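PDB 3M33: uncharacterized protein from Deinococcus radiodurans, which is of unknown function but carries a methyltransferase domain and may therefore transfer methyl groups. Local coordinates for residues A[166-171]-A[207-212]; A[124-129]-A[155-160]. All coordinates share one frame; numbering follows the deposited sequence.

Interaction 1: residues A[166-171]-A[207-212]. With SO4 (sulfate ion), chain I; SO4 (sulfate ion), chain E.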
loop_
_atom_site.group_PDB
_atom_site.type_symbol
_atom_site.label_atom_id
_atom_site.label_comp_id
_atom_site.label_asym_id
_atom_site.label_seq_id
_atom_site.Cartn_x
_atom_site.Cartn_y
_atom_site.Cartn_z
ATOM N N HIS A 166 13.945 -5.930 -1.725
ATOM C CA HIS A 166 14.278 -4.719 -0.996
ATOM C C HIS A 166 14.774 -3.732 -2.033
ATOM O O HIS A 166 15.869 -3.889 -2.578
ATOM C CB HIS A 166 15.350 -4.996 0.080
ATOM C CG HIS A 166 14.902 -5.968 1.129
ATOM N ND1 HIS A 166 13.971 -5.647 2.095
ATOM C CD2 HIS A 166 15.258 -7.254 1.362
ATOM C CE1 HIS A 166 13.771 -6.695 2.875
ATOM N NE2 HIS A 166 14.537 -7.684 2.451
ATOM N N VAL A 167 13.943 -2.728 -2.311
ATOM C CA VAL A 167 14.139 -1.818 -3.434
ATOM C C VAL A 167 14.470 -0.420 -2.948
ATOM O O VAL A 167 13.887 0.063 -1.966
ATOM C CB VAL A 167 12.835 -1.686 -4.264
ATOM C CG1 VAL A 167 13.120 -0.993 -5.592
ATOM C CG2 VAL A 167 12.218 -3.041 -4.507
ATOM N N SER A 168 15.367 0.255 -3.656
ATOM C CA SER A 168 15.811 1.588 -3.241
ATOM C C SER A 168 16.102 2.416 -4.494
ATOM O O SER A 168 16.835 1.981 -5.353
ATOM C CB SER A 168 17.080 1.468 -2.391
ATOM O OG SER A 168 17.551 2.740 -1.976
ATOM N N VAL A 169 15.525 3.604 -4.598
ATOM C CA VAL A 169 15.693 4.428 -5.793
ATOM C C VAL A 169 16.025 5.877 -5.425
ATOM O O VAL A 169 15.393 6.468 -4.550
ATOM C CB VAL A 169 14.415 4.389 -6.648
ATOM C CG1 VAL A 169 14.617 5.165 -7.958
ATOM C CG2 VAL A 169 14.066 2.951 -6.947
ATOM N N LEU A 170 17.034 6.448 -6.068
ATOM C CA LEU A 170 17.402 7.827 -5.789
ATOM C C LEU A 170 16.257 8.756 -6.189
ATOM O O LEU A 170 15.718 8.644 -7.287
ATOM C CB LEU A 170 18.667 8.209 -6.569
ATOM C CG LEU A 170 19.180 9.639 -6.400
ATOM C CD1 LEU A 170 19.594 9.875 -4.945
ATOM C CD2 LEU A 170 20.341 9.941 -7.333
ATOM N N ALA A 171 15.880 9.665 -5.297
ATOM C CA ALA A 171 14.936 10.721 -5.653
ATOM C C ALA A 171 15.441 12.055 -5.122
ATOM O O ALA A 171 16.381 12.089 -4.322
ATOM C CB ALA A 171 13.559 10.414 -5.081
ATOM N N ARG A 207 16.552 8.467 -0.685
ATOM C CA ARG A 207 16.170 7.220 -1.333
ATOM C C ARG A 207 14.689 6.938 -1.125
ATOM O O ARG A 207 14.195 7.015 -0.018
ATOM C CB ARG A 207 16.993 6.056 -0.791
ATOM C CG ARG A 207 18.485 6.274 -0.898
ATOM C CD ARG A 207 18.941 6.209 -2.351
ATOM N NE ARG A 207 19.407 4.868 -2.679
ATOM C CZ ARG A 207 20.630 4.591 -3.110
ATOM N NH1 ARG A 207 20.968 3.331 -3.365
ATOM N NH2 ARG A 207 21.506 5.572 -3.292
ATOM N N GLU A 208 13.973 6.635 -2.194
ATOM C CA GLU A 208 12.640 6.080 -2.034
ATOM C C GLU A 208 12.834 4.574 -1.922
ATOM O O GLU A 208 13.386 3.951 -2.821
ATOM C CB GLU A 208 11.774 6.420 -3.259
ATOM C CG GLU A 208 11.233 7.852 -3.278
ATOM C CD GLU A 208 10.037 8.037 -2.347
ATOM O OE1 GLU A 208 9.486 7.011 -1.871
ATOM O OE2 GLU A 208 9.642 9.201 -2.102
ATOM N N GLU A 209 12.381 3.975 -0.833
ATOM C CA GLU A 209 12.639 2.557 -0.628
ATOM C C GLU A 209 11.362 1.762 -0.385
ATOM O O GLU A 209 10.416 2.265 0.201
ATOM C CB GLU A 209 13.651 2.368 0.515
ATOM C CG GLU A 209 14.846 3.287 0.362
ATOM C CD GLU A 209 16.020 2.931 1.268
ATOM O OE1 GLU A 209 15.819 2.761 2.482
ATOM O OE2 GLU A 209 17.144 2.820 0.746
ATOM N N ARG A 210 11.336 0.514 -0.843
ATOM C CA ARG A 210 10.152 -0.320 -0.691
ATOM C C ARG A 210 10.535 -1.746 -0.313
ATOM O O ARG A 210 11.609 -2.217 -0.666
ATOM C CB ARG A 210 9.333 -0.346 -1.983
ATOM C CG ARG A 210 8.919 1.026 -2.497
ATOM C CD ARG A 210 7.728 1.633 -1.716
ATOM N NE ARG A 210 7.280 2.861 -2.375
ATOM C CZ ARG A 210 7.858 4.044 -2.198
ATOM N NH1 ARG A 210 8.897 4.141 -1.373
ATOM N NH2 ARG A 210 7.424 5.121 -2.855
ATOM N N HIS A 211 9.642 -2.423 0.400
ATOM C CA HIS A 211 9.843 -3.814 0.790
ATOM C C HIS A 211 8.687 -4.632 0.227
ATOM O O HIS A 211 7.569 -4.526 0.716
ATOM C CB HIS A 211 9.824 -3.912 2.320
ATOM C CG HIS A 211 10.095 -5.283 2.855
ATOM N ND1 HIS A 211 9.883 -5.613 4.181
ATOM C CD2 HIS A 211 10.583 -6.399 2.264
ATOM C CE1 HIS A 211 10.222 -6.874 4.376
ATOM N NE2 HIS A 211 10.640 -7.378 3.230
ATOM N N LEU A 212 8.947 -5.449 -0.790
ATOM C CA LEU A 212 7.893 -6.268 -1.393
ATOM C C LEU A 212 7.918 -7.667 -0.827
ATOM O O LEU A 212 8.988 -8.262 -0.700
ATOM C CB LEU A 212 8.077 -6.376 -2.907
ATOM C CG LEU A 212 7.775 -5.225 -3.852
ATOM C CD1 LEU A 212 8.662 -4.027 -3.562
ATOM C CD2 LEU A 212 7.970 -5.693 -5.292
HETATM S S SO4 I . 7.332 7.804 -5.261
HETATM O O1 SO4 I . 6.213 7.146 -5.936
HETATM O O2 SO4 I . 6.994 8.117 -3.875
HETATM O O3 SO4 I . 8.492 6.920 -5.293
HETATM O O4 SO4 I . 7.640 9.055 -5.945
HETATM S S SO4 E . 21.592 9.690 -0.770
HETATM O O1 SO4 E . 21.324 8.331 -1.239
HETATM O O2 SO4 E . 21.101 10.654 -1.748
HETATM O O3 SO4 E . 20.924 9.916 0.512
HETATM O O4 SO4 E . 23.034 9.879 -0.611
#

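Interaction 2: residues A[124-129]-A[155-160]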
loop_
_atom_site.group_PDB
_atom_site.type_symbol
_atom_site.label_atom_id
_atom_site.label_comp_id
_atom_site.label_asym_id
_atom_site.label_seq_id
_atom_site.Cartn_x
_atom_site.Cartn_y
_atom_site.Cartn_z
ATOM N N VAL A 124 -3.677 -7.458 8.976
ATOM C CA VAL A 124 -4.532 -8.394 8.255
ATOM C C VAL A 124 -3.838 -9.758 8.140
ATOM O O VAL A 124 -4.492 -10.779 7.986
ATOM C CB VAL A 124 -4.914 -7.881 6.856
ATOM C CG1 VAL A 124 -3.672 -7.718 5.975
ATOM C CG2 VAL A 124 -5.873 -8.838 6.205
ATOM N N ILE A 125 -2.510 -9.764 8.233
ATOM C CA ILE A 125 -1.735 -11.001 8.141
ATOM C C ILE A 125 -2.202 -11.983 9.209
ATOM O O ILE A 125 -2.324 -13.177 8.965
ATOM C CB ILE A 125 -0.217 -10.725 8.289
ATOM C CG1 ILE A 125 0.309 -9.994 7.047
ATOM C CG2 ILE A 125 0.567 -12.034 8.477
ATOM C CD1 ILE A 125 1.728 -9.461 7.195
ATOM N N LEU A 126 -2.500 -11.464 10.391
ATOM C CA LEU A 126 -2.882 -12.311 11.505
ATOM C C LEU A 126 -4.297 -12.870 11.332
ATOM O O LEU A 126 -4.678 -13.803 12.024
ATOM C CB LEU A 126 -2.723 -11.552 12.822
ATOM C CG LEU A 126 -1.271 -11.177 13.117
ATOM C CD1 LEU A 126 -1.154 -10.288 14.366
ATOM C CD2 LEU A 126 -0.434 -12.445 13.268
ATOM N N ARG A 127 -5.061 -12.327 10.385
ATOM C CA ARG A 127 -6.383 -12.880 10.077
ATOM C C ARG A 127 -6.366 -13.832 8.872
ATOM O O ARG A 127 -7.420 -14.341 8.455
ATOM C CB ARG A 127 -7.398 -11.754 9.832
ATOM C CG ARG A 127 -7.341 -10.621 10.845
ATOM C CD ARG A 127 -7.626 -11.145 12.257
ATOM N NE ARG A 127 -8.990 -11.660 12.365
ATOM C CZ ARG A 127 -10.046 -10.898 12.636
ATOM N NH1 ARG A 127 -9.880 -9.596 12.845
ATOM N NH2 ARG A 127 -11.259 -11.435 12.717
ATOM N N LEU A 128 -5.183 -14.085 8.308
ATOM C CA LEU A 128 -5.092 -14.954 7.119
ATOM C C LEU A 128 -5.738 -16.341 7.294
ATOM O O LEU A 128 -6.393 -16.844 6.375
ATOM C CB LEU A 128 -3.644 -15.060 6.601
ATOM C CG LEU A 128 -3.139 -13.810 5.874
ATOM C CD1 LEU A 128 -1.659 -13.901 5.526
ATOM C CD2 LEU A 128 -3.972 -13.574 4.638
ATOM N N PRO A 129 -5.562 -16.967 8.472
ATOM C CA PRO A 129 -6.250 -18.243 8.692
ATOM C C PRO A 129 -7.767 -18.133 8.510
ATOM O O PRO A 129 -8.394 -19.107 8.101
ATOM C CB PRO A 129 -5.913 -18.583 10.153
ATOM C CG PRO A 129 -4.592 -17.890 10.404
ATOM C CD PRO A 129 -4.703 -16.589 9.609
ATOM N N ALA A 155 5.368 -15.479 9.776
ATOM C CA ALA A 155 5.887 -16.625 10.543
ATOM C C ALA A 155 4.864 -17.040 11.599
ATOM O O ALA A 155 4.567 -18.219 11.768
ATOM C CB ALA A 155 7.243 -16.303 11.207
ATOM N N ALA A 156 4.305 -16.059 12.293
ATOM C CA ALA A 156 3.369 -16.353 13.373
ATOM C C ALA A 156 2.124 -17.132 12.923
ATOM O O ALA A 156 1.548 -17.878 13.709
ATOM C CB ALA A 156 2.978 -15.070 14.120
ATOM N N VAL A 157 1.698 -16.973 11.673
ATOM C CA VAL A 157 0.550 -17.751 11.204
ATOM C C VAL A 157 0.967 -18.931 10.328
ATOM O O VAL A 157 0.134 -19.536 9.661
ATOM C CB VAL A 157 -0.509 -16.893 10.465
ATOM C CG1 VAL A 157 -1.214 -15.948 11.436
ATOM C CG2 VAL A 157 0.116 -16.126 9.299
ATOM N N GLY A 158 2.255 -19.256 10.337
ATOM C CA GLY A 158 2.758 -20.399 9.586
ATOM C C GLY A 158 2.714 -20.249 8.070
ATOM O O GLY A 158 2.502 -21.230 7.355
ATOM N N TRP A 159 2.916 -19.028 7.579
ATOM C CA TRP A 159 2.982 -18.775 6.138
ATOM C C TRP A 159 4.429 -18.663 5.645
ATOM O O TRP A 159 5.304 -18.232 6.388
ATOM C CB TRP A 159 2.188 -17.505 5.785
ATOM C CG TRP A 159 0.717 -17.772 5.644
ATOM C CD1 TRP A 159 -0.074 -18.478 6.513
ATOM C CD2 TRP A 159 -0.138 -17.363 4.568
ATOM N NE1 TRP A 159 -1.358 -18.535 6.040
ATOM C CE2 TRP A 159 -1.428 -17.857 4.850
ATOM C CE3 TRP A 159 0.063 -16.631 3.390
ATOM C CZ2 TRP A 159 -2.513 -17.637 4.003
ATOM C CZ3 TRP A 159 -1.009 -16.421 2.547
ATOM C CH2 TRP A 159 -2.282 -16.920 2.857
ATOM N N ASP A 160 4.672 -19.044 4.391
ATOM C CA ASP A 160 6.010 -18.985 3.814
ATOM C C ASP A 160 6.166 -17.802 2.868
ATOM O O ASP A 160 5.273 -17.510 2.072
ATOM C CB ASP A 160 6.299 -20.248 3.015
ATOM C CG ASP A 160 6.191 -21.495 3.847
ATOM O OD1 ASP A 160 7.012 -21.656 4.769
ATOM O OD2 ASP A 160 5.286 -22.313 3.572
#

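Interaction 1: residues A[166-171]-A[207-212]
This contact pairs the last two strands of a sheet ordered as in class I methyltransferases, with 204-216 the antiparallel strand inserted between 136-142 and 160-173. Val167 with Arg210 and Val169 with Glu208 are antiparallel hydrogen-bonded pairs. The bond from Val167 N to Arg210 O is nearly straight, at 2.9 Å and 176°, and Val169 N is joined to Glu208 O at 2.8 Å; each pair returns a second bond. On the face that carries Ser168, the serine hydroxyl bridges two charged side chains: OG donates to the anti lone pair of Glu209 OE2 (2.8 Å) and accepts from Arg207 NE (2.9 Å). With OG anti to the backbone N (chi1 180°), this small side chain reaches both flanking charged groups, meeting the guanidinium at its edge, in plane. Farther along, His166 and His211 make an offset stack, centroids 4.4 Å apart and planes at 25°, with His166 CE1 over the face of the His211 ring. Leu145 O takes His166 ND1, while Glu164 and Val147 hold the two nitrogens of His211.

The face of Val167 and Val169 also bears Glu208 and Arg210, whose long chains lead away from strand 160-173. Arg210 NH1 and NH2 converge end-on on the single atom Glu208 OE1, each at 3.0 Å: NH1 nearly along the C-O axis, NH2 from above the carboxylate plane. NH1 also donates to Glu209 O. The two buried charges probably offset one another in part; Glu35 pairs with Arg210 NE, and Tyr206 and His23 hydrogen-bond to Glu208 OE2. One sulfate lies beside this pair, weakly bonded to Arg210 NH2; another sits near Arg207.

Val167 CG2 touches Leu212 CD1 at 3.8 Å, and Leu212 packs on helix 36-45 and strand 136-142.

Interaction 2: residues A[124-129]-A[155-160]
Apolar contacts carry this junction, and Val157 is at the centre of most of them. Its two methyl groups divide the work. Val157 CG2 faces Ile125, 3.8 Å from Ile125 O and 4.2 Å from Ile125 CG2. Val157 CG1 lies 4.0 Å from Leu126 CD2 and equally far from Pro129 CD, so that one methyl fits between the leucine branch and the proline ring. With CG1 anti to the carbonyl carbon (chi1 -69°), Val157 turns that methyl to Leu126 and Pro129 and the other to Ile125. A branched, compact side chain suits this place, since it offers two methyls to the turn. Leu126 CD2 also reaches Ala156 CB in a looser contact.

The second kind of interaction is CH-pi. Leu128 CD1 stands 3.7 Å from the centroid of the six-membered ring of Trp159 and only 6° off its normal, squarely over that ring and so toward the rim of the indole. Leu128 CB adds a contact to Trp159 CZ2 at 3.8 Å, and the two side chains cross at about a right angle. A broad indole suits the place because it covers much of the leucine at once; Phe138 of strand 136-142 touches both residues and extends this apolar cluster.

Backbone bonds shape each partner separately. Leu128 N bonds to Ile125 O within the turn leading into helix 128-131. Gly158, with the positive phi that glycine adopts readily, is the C-prime residue of a Schellman motif: Gly158 N bonds to Ala155 O and Trp159 N to Leu154 O. That motif ends helix 149-156 within a beta-alpha-beta crossover, which links the parallel strands 136-142 and 160-173 with strand 204-216 lying between them.

In the fold
Interactions 1 and 2 follow one another along the chain: the 155-160 segment of interaction 2 leads out of helix 149-156 into strand 160-173, whose later part supplies residues 166-171 to interaction 1. Their centres are 25 Å apart and their nearest atoms about 9 Å, so they do not touch. Strand 136-142 runs past both, its Val141 packing on Arg210 and Leu212. The small molecules bound at interaction 1, the sulfates and a glycerol about 3 Å from the Arg210 side chain, probably come from the crystallisation liquor. Relatives bind S-adenosylmethionine at a glycine-rich loop, probably matched here by Gly58 and Gly60 after strand 51-55.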